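Local coordinates for protein proline iminopeptidase (Streptomyces halstedii, PDB 3WMR) that cleaves amide bonds as an alpha/beta-hydrolase amidohydrolase, meets polyketide substrates through a hydrophobic tunnel, and probably can release N-terminal proline from peptides, at residues 96-100 / 101-105; 108-111 / 112-116. All coordinates share one frame; numbering follows the deposited sequence.

Interaction 1 of 2, residues 96-100 / 101-105; sequences DFWTV and QLFED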
loop_
_atom_site.group_PDB
_atom_site.type_symbol
_atom_site.label_atom_id
_atom_site.label_comp_id
_atom_site.label_asym_id
_atom_site.label_seq_id
_atom_site.Cartn_x
_atom_site.Cartn_y
_atom_site.Cartn_z
ATOM N N ASP A 96 0.570 -19.181 -9.264
ATOM C CA ASP A 96 -0.880 -19.400 -9.275
ATOM C C ASP A 96 -1.509 -19.449 -7.873
ATOM O O ASP A 96 -2.736 -19.465 -7.754
ATOM C CB ASP A 96 -1.273 -20.632 -10.124
ATOM C CG ASP A 96 -0.604 -21.919 -9.672
ATOM O OD1 ASP A 96 -0.121 -21.998 -8.525
ATOM O OD2 ASP A 96 -0.576 -22.870 -10.478
ATOM N N PHE A 97 -0.673 -19.467 -6.832
ATOM C CA PHE A 97 -1.136 -19.371 -5.442
ATOM C C PHE A 97 -1.299 -17.924 -4.969
ATOM O O PHE A 97 -2.161 -17.644 -4.138
ATOM C CB PHE A 97 -0.168 -20.086 -4.498
ATOM C CG PHE A 97 -0.571 -20.024 -3.049
ATOM C CD1 PHE A 97 -0.010 -19.078 -2.196
ATOM C CD2 PHE A 97 -1.515 -20.909 -2.533
ATOM C CE1 PHE A 97 -0.383 -19.013 -0.863
ATOM C CE2 PHE A 97 -1.886 -20.854 -1.201
ATOM C CZ PHE A 97 -1.316 -19.905 -0.364
ATOM N N TRP A 98 -0.459 -17.024 -5.477
ATOM C CA TRP A 98 -0.449 -15.641 -5.021
ATOM C C TRP A 98 -1.388 -14.803 -5.876
ATOM O O TRP A 98 -0.995 -14.236 -6.900
ATOM C CB TRP A 98 0.976 -15.080 -5.039
ATOM C CG TRP A 98 1.894 -15.827 -4.116
ATOM C CD1 TRP A 98 2.955 -16.618 -4.473
ATOM C CD2 TRP A 98 1.819 -15.884 -2.688
ATOM N NE1 TRP A 98 3.548 -17.150 -3.353
ATOM C CE2 TRP A 98 2.874 -16.713 -2.244
ATOM C CE3 TRP A 98 0.974 -15.304 -1.738
ATOM C CZ2 TRP A 98 3.104 -16.974 -0.890
ATOM C CZ3 TRP A 98 1.203 -15.570 -0.390
ATOM C CH2 TRP A 98 2.257 -16.395 0.018
ATOM N N THR A 99 -2.638 -14.729 -5.439
ATOM C CA THR A 99 -3.682 -14.077 -6.196
ATOM C C THR A 99 -4.293 -12.946 -5.392
ATOM O O THR A 99 -4.154 -12.887 -4.170
ATOM C CB THR A 99 -4.809 -15.071 -6.496
ATOM O OG1 THR A 99 -5.310 -15.573 -5.250
ATOM C CG2 THR A 99 -4.278 -16.225 -7.340
ATOM N N VAL A 100 -4.968 -12.052 -6.099
ATOM C CA VAL A 100 -5.753 -11.016 -5.466
ATOM C C VAL A 100 -6.856 -11.642 -4.591
ATOM O O VAL A 100 -7.128 -11.160 -3.498
ATOM C CB VAL A 100 -6.374 -10.067 -6.519
ATOM C CG1 VAL A 100 -7.201 -8.978 -5.846
ATOM C CG2 VAL A 100 -5.289 -9.474 -7.409
ATOM N N GLN A 101 -7.494 -12.713 -5.071
ATOM C CA GLN A 101 -8.563 -13.372 -4.309
ATOM C C GLN A 101 -8.070 -13.843 -2.947
ATOM O O GLN A 101 -8.764 -13.711 -1.945
ATOM C CB GLN A 101 -9.141 -14.569 -5.077
ATOM C CG GLN A 101 -10.317 -15.220 -4.350
ATOM C CD GLN A 101 -11.496 -14.270 -4.156
ATOM O OE1 GLN A 101 -12.010 -14.097 -3.036
ATOM N NE2 GLN A 101 -11.945 -13.653 -5.257
ATOM N N LEU A 102 -6.863 -14.392 -2.917
ATOM C CA LEU A 102 -6.244 -14.820 -1.673
ATOM C C LEU A 102 -6.244 -13.697 -0.634
ATOM O O LEU A 102 -6.657 -13.897 0.517
ATOM C CB LEU A 102 -4.807 -15.255 -1.934
ATOM C CG LEU A 102 -4.020 -15.775 -0.730
ATOM C CD1 LEU A 102 -4.597 -17.111 -0.288
ATOM C CD2 LEU A 102 -2.544 -15.895 -1.080
ATOM N N PHE A 103 -5.771 -12.523 -1.045
ATOM C CA PHE A 103 -5.610 -11.411 -0.120
ATOM C C PHE A 103 -6.926 -10.760 0.239
ATOM O O PHE A 103 -7.050 -10.228 1.341
ATOM C CB PHE A 103 -4.607 -10.387 -0.668
ATOM C CG PHE A 103 -3.216 -10.919 -0.719
ATOM C CD1 PHE A 103 -2.507 -11.113 0.448
ATOM C CD2 PHE A 103 -2.642 -11.306 -1.919
ATOM C CE1 PHE A 103 -1.234 -11.646 0.427
ATOM C CE2 PHE A 103 -1.361 -11.830 -1.946
ATOM C CZ PHE A 103 -0.659 -12.006 -0.768
ATOM N N GLU A 104 -7.901 -10.785 -0.673
ATOM C CA GLU A 104 -9.275 -10.363 -0.343
ATOM C C GLU A 104 -9.869 -11.247 0.745
ATOM O O GLU A 104 -10.527 -10.766 1.660
ATOM C CB GLU A 104 -10.210 -10.494 -1.541
ATOM C CG GLU A 104 -9.988 -9.518 -2.670
ATOM C CD GLU A 104 -11.005 -9.759 -3.770
ATOM O OE1 GLU A 104 -12.203 -9.547 -3.512
ATOM O OE2 GLU A 104 -10.613 -10.167 -4.879
ATOM N N ASP A 105 -9.664 -12.556 0.589
ATOM C CA ASP A 105 -10.185 -13.548 1.518
ATOM C C ASP A 105 -9.529 -13.387 2.876
ATOM O O ASP A 105 -10.193 -13.535 3.889
ATOM C CB ASP A 105 -9.936 -14.973 1.002
ATOM C CG ASP A 105 -10.840 -15.355 -0.158
ATOM O OD1 ASP A 105 -11.903 -14.729 -0.334
ATOM O OD2 ASP A 105 -10.485 -16.303 -0.899
#

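Interaction 2 of 2, residues 108-111 / 112-116; sequences DNLL and NQLGI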
loop_
_atom_site.group_PDB
_atom_site.type_symbol
_atom_site.label_atom_id
_atom_site.label_comp_id
_atom_site.label_asym_id
_atom_site.label_seq_id
_atom_site.Cartn_x
_atom_site.Cartn_y
_atom_site.Cartn_z
ATOM N N ASP A 108 -11.038 -10.155 4.569
ATOM C CA ASP A 108 -12.371 -10.521 5.080
ATOM C C ASP A 108 -12.243 -11.384 6.338
ATOM O O ASP A 108 -12.890 -11.113 7.345
ATOM C CB ASP A 108 -13.190 -11.279 4.027
ATOM C CG ASP A 108 -13.798 -10.363 2.994
ATOM O OD1 ASP A 108 -14.087 -9.184 3.308
ATOM O OD2 ASP A 108 -13.999 -10.820 1.863
ATOM N N ASN A 109 -11.396 -12.410 6.274
ATOM C CA ASN A 109 -11.170 -13.280 7.427
ATOM C C ASN A 109 -10.703 -12.470 8.630
ATOM O O ASN A 109 -11.193 -12.677 9.741
ATOM C CB ASN A 109 -10.169 -14.403 7.114
ATOM C CG ASN A 109 -9.808 -15.229 8.343
ATOM O OD1 ASN A 109 -8.720 -15.088 8.921
ATOM N ND2 ASN A 109 -10.723 -16.079 8.760
ATOM N N LEU A 110 -9.784 -11.531 8.410
ATOM C CA LEU A 110 -9.230 -10.734 9.512
ATOM C C LEU A 110 -10.271 -9.829 10.184
ATOM O O LEU A 110 -10.333 -9.737 11.411
ATOM C CB LEU A 110 -8.051 -9.880 9.032
ATOM C CG LEU A 110 -7.427 -8.982 10.097
ATOM C CD1 LEU A 110 -6.748 -9.815 11.173
ATOM C CD2 LEU A 110 -6.441 -8.013 9.459
ATOM N N LEU A 111 -11.075 -9.151 9.380
ATOM C CA LEU A 111 -12.145 -8.319 9.912
ATOM C C LEU A 111 -13.104 -9.169 10.755
ATOM O O LEU A 111 -13.563 -8.735 11.810
ATOM C CB LEU A 111 -12.900 -7.627 8.775
ATOM C CG LEU A 111 -12.085 -6.634 7.939
ATOM C CD1 LEU A 111 -12.829 -6.321 6.652
ATOM C CD2 LEU A 111 -11.767 -5.358 8.704
ATOM N N ASN A 112 -13.383 -10.385 10.290
ATOM C CA ASN A 112 -14.257 -11.313 11.011
ATOM C C ASN A 112 -13.641 -11.773 12.326
ATOM O O ASN A 112 -14.285 -11.673 13.369
ATOM C CB ASN A 112 -14.606 -12.539 10.143
ATOM C CG ASN A 112 -15.518 -12.203 8.975
ATOM O OD1 ASN A 112 -15.378 -12.762 7.891
ATOM N ND2 ASN A 112 -16.462 -11.312 9.189
ATOM N N GLN A 113 -12.394 -12.249 12.278
ATOM C CA GLN A 113 -11.709 -12.791 13.465
ATOM C C GLN A 113 -11.537 -11.733 14.560
ATOM O O GLN A 113 -11.663 -12.030 15.744
ATOM C CB GLN A 113 -10.333 -13.369 13.102
ATOM C CG GLN A 113 -10.343 -14.543 12.125
ATOM C CD GLN A 113 -10.846 -15.852 12.727
ATOM O OE1 GLN A 113 -10.702 -16.106 13.925
ATOM N NE2 GLN A 113 -11.422 -16.698 11.883
ATOM N N LEU A 114 -11.264 -10.497 14.169
ATOM C CA LEU A 114 -11.160 -9.399 15.142
ATOM C C LEU A 114 -12.525 -8.828 15.571
ATOM O O LEU A 114 -12.569 -7.947 16.412
ATOM C CB LEU A 114 -10.285 -8.268 14.591
ATOM C CG LEU A 114 -8.825 -8.620 14.283
ATOM C CD1 LEU A 114 -8.126 -7.400 13.694
ATOM C CD2 LEU A 114 -8.085 -9.099 15.522
ATOM N N GLY A 115 -13.624 -9.302 14.987
ATOM C CA GLY A 115 -14.959 -8.805 15.361
ATOM C C GLY A 115 -15.217 -7.344 15.006
ATOM O O GLY A 115 -15.907 -6.628 15.729
ATOM N N ILE A 116 -14.665 -6.898 13.886
ATOM C CA ILE A 116 -14.870 -5.523 13.432
ATOM C C ILE A 116 -15.532 -5.443 12.058
ATOM O O ILE A 116 -15.618 -4.378 11.490
ATOM C CB ILE A 116 -13.542 -4.729 13.446
ATOM C CG1 ILE A 116 -12.488 -5.390 12.557
ATOM C CG2 ILE A 116 -13.017 -4.644 14.877
ATOM C CD1 ILE A 116 -11.195 -4.600 12.456
#

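Interaction 1 of 2, residues 96-100 / 101-105
T99 is the N-cap of helix 100-113 of the alpha/beta hydrolase fold: its OG1 accepts the amide N of L102 at 3.0 Å, with a fairly straight N-H (156°). The hydroxyl gets there because it stands between the backbone N and the carbonyl carbon (chi1 58°). Beyond this cap, L102 stretches its CG anti to the backbone N (-178°) and lays CD2 against two aromatic rings, 3.8 Å from CE1 of F97 and 3.6 Å from CE3 of W98. The two rings also meet each other: CD1 of F97 sits 3.6 Å above the plane of the W98 indole, over its centre, while CE2 of W98 lies in plane at the edge of F97. F103 meets the indole at a slant, its CZ 3.8 Å from CE3 of W98. One turn on, E104 bonds through its N to V100 O, and its carboxylate reaches on to a salt bridge with R138. The indole N of W98 is held by K93 O, and its ring rests on helix 225-230; F103 touches M230 of that helix and L131 of helix 127-137.

Interaction 2 of 2, residues 108-111 / 112-116
Q113 N gives its hydrogen to N109 O at 2.8 Å, the shortest bond of this last helical turn and a nearly straight one. Beside this bond the two side chains cross obliquely, the N109 CG 3.9 Å from the Q113 CG. N109 swings its CG anti to the backbone N (174°), which turns the amide toward the next turn; Q113 meets it with a chain bent at its second torsion. Cutting N109 back to an alanine would probably leave the bent Q113 chain without its neighbour and freer to turn, and would take away the contact with F29. One residue on, L114 N bonds to L110 O, and the leucine side chains follow the same step, CD1 of L110 lying 3.8 Å from CD1 of L114. The helix then ends in a Schellman motif. I116 N reaches back to L111 O at 3.0 Å, and inside that turn G115 N bonds to N112 O at 2.9 Å. The reversal passes through G115 with a positive phi (66°), a backbone turn that suits a residue without a side chain. Next to the outer bond is the motif's apolar contact: L111 and I116 cross at about a right angle with their CD2 and CD1 3.9 Å apart, and CG1 of I116 also comes within 3.6 Å of L111 O. Around the helix, L110 and L114 touch strand 76-80 at Y79 and V77, while N109 and Q113 lean on strand 23-29. D108 and L111 touch H135 of helix 127-137, and I116 reaches the loop residues L42 and P48.

Overall arrangement
Interactions 1 and 2 are the two ends of helix 100-113: the first caps its start, the second closes it with a Schellman turn. Their centres are about 17 Å apart, and the segments follow closely in sequence along the same helix without any further touch. Both ends pack on helix 127-137, which follows S126, the predicted nucleophile, so the helix lies beside the one leading from the nucleophile elbow, though neither contact lies at the annotated catalytic residues. Interaction 1 is nearer the ligand: the V100 side chain is about 4 Å from the bound P4G and touches W245 of its pocket, whereas the D108 side chain in interaction 2 is about 11 Å from it.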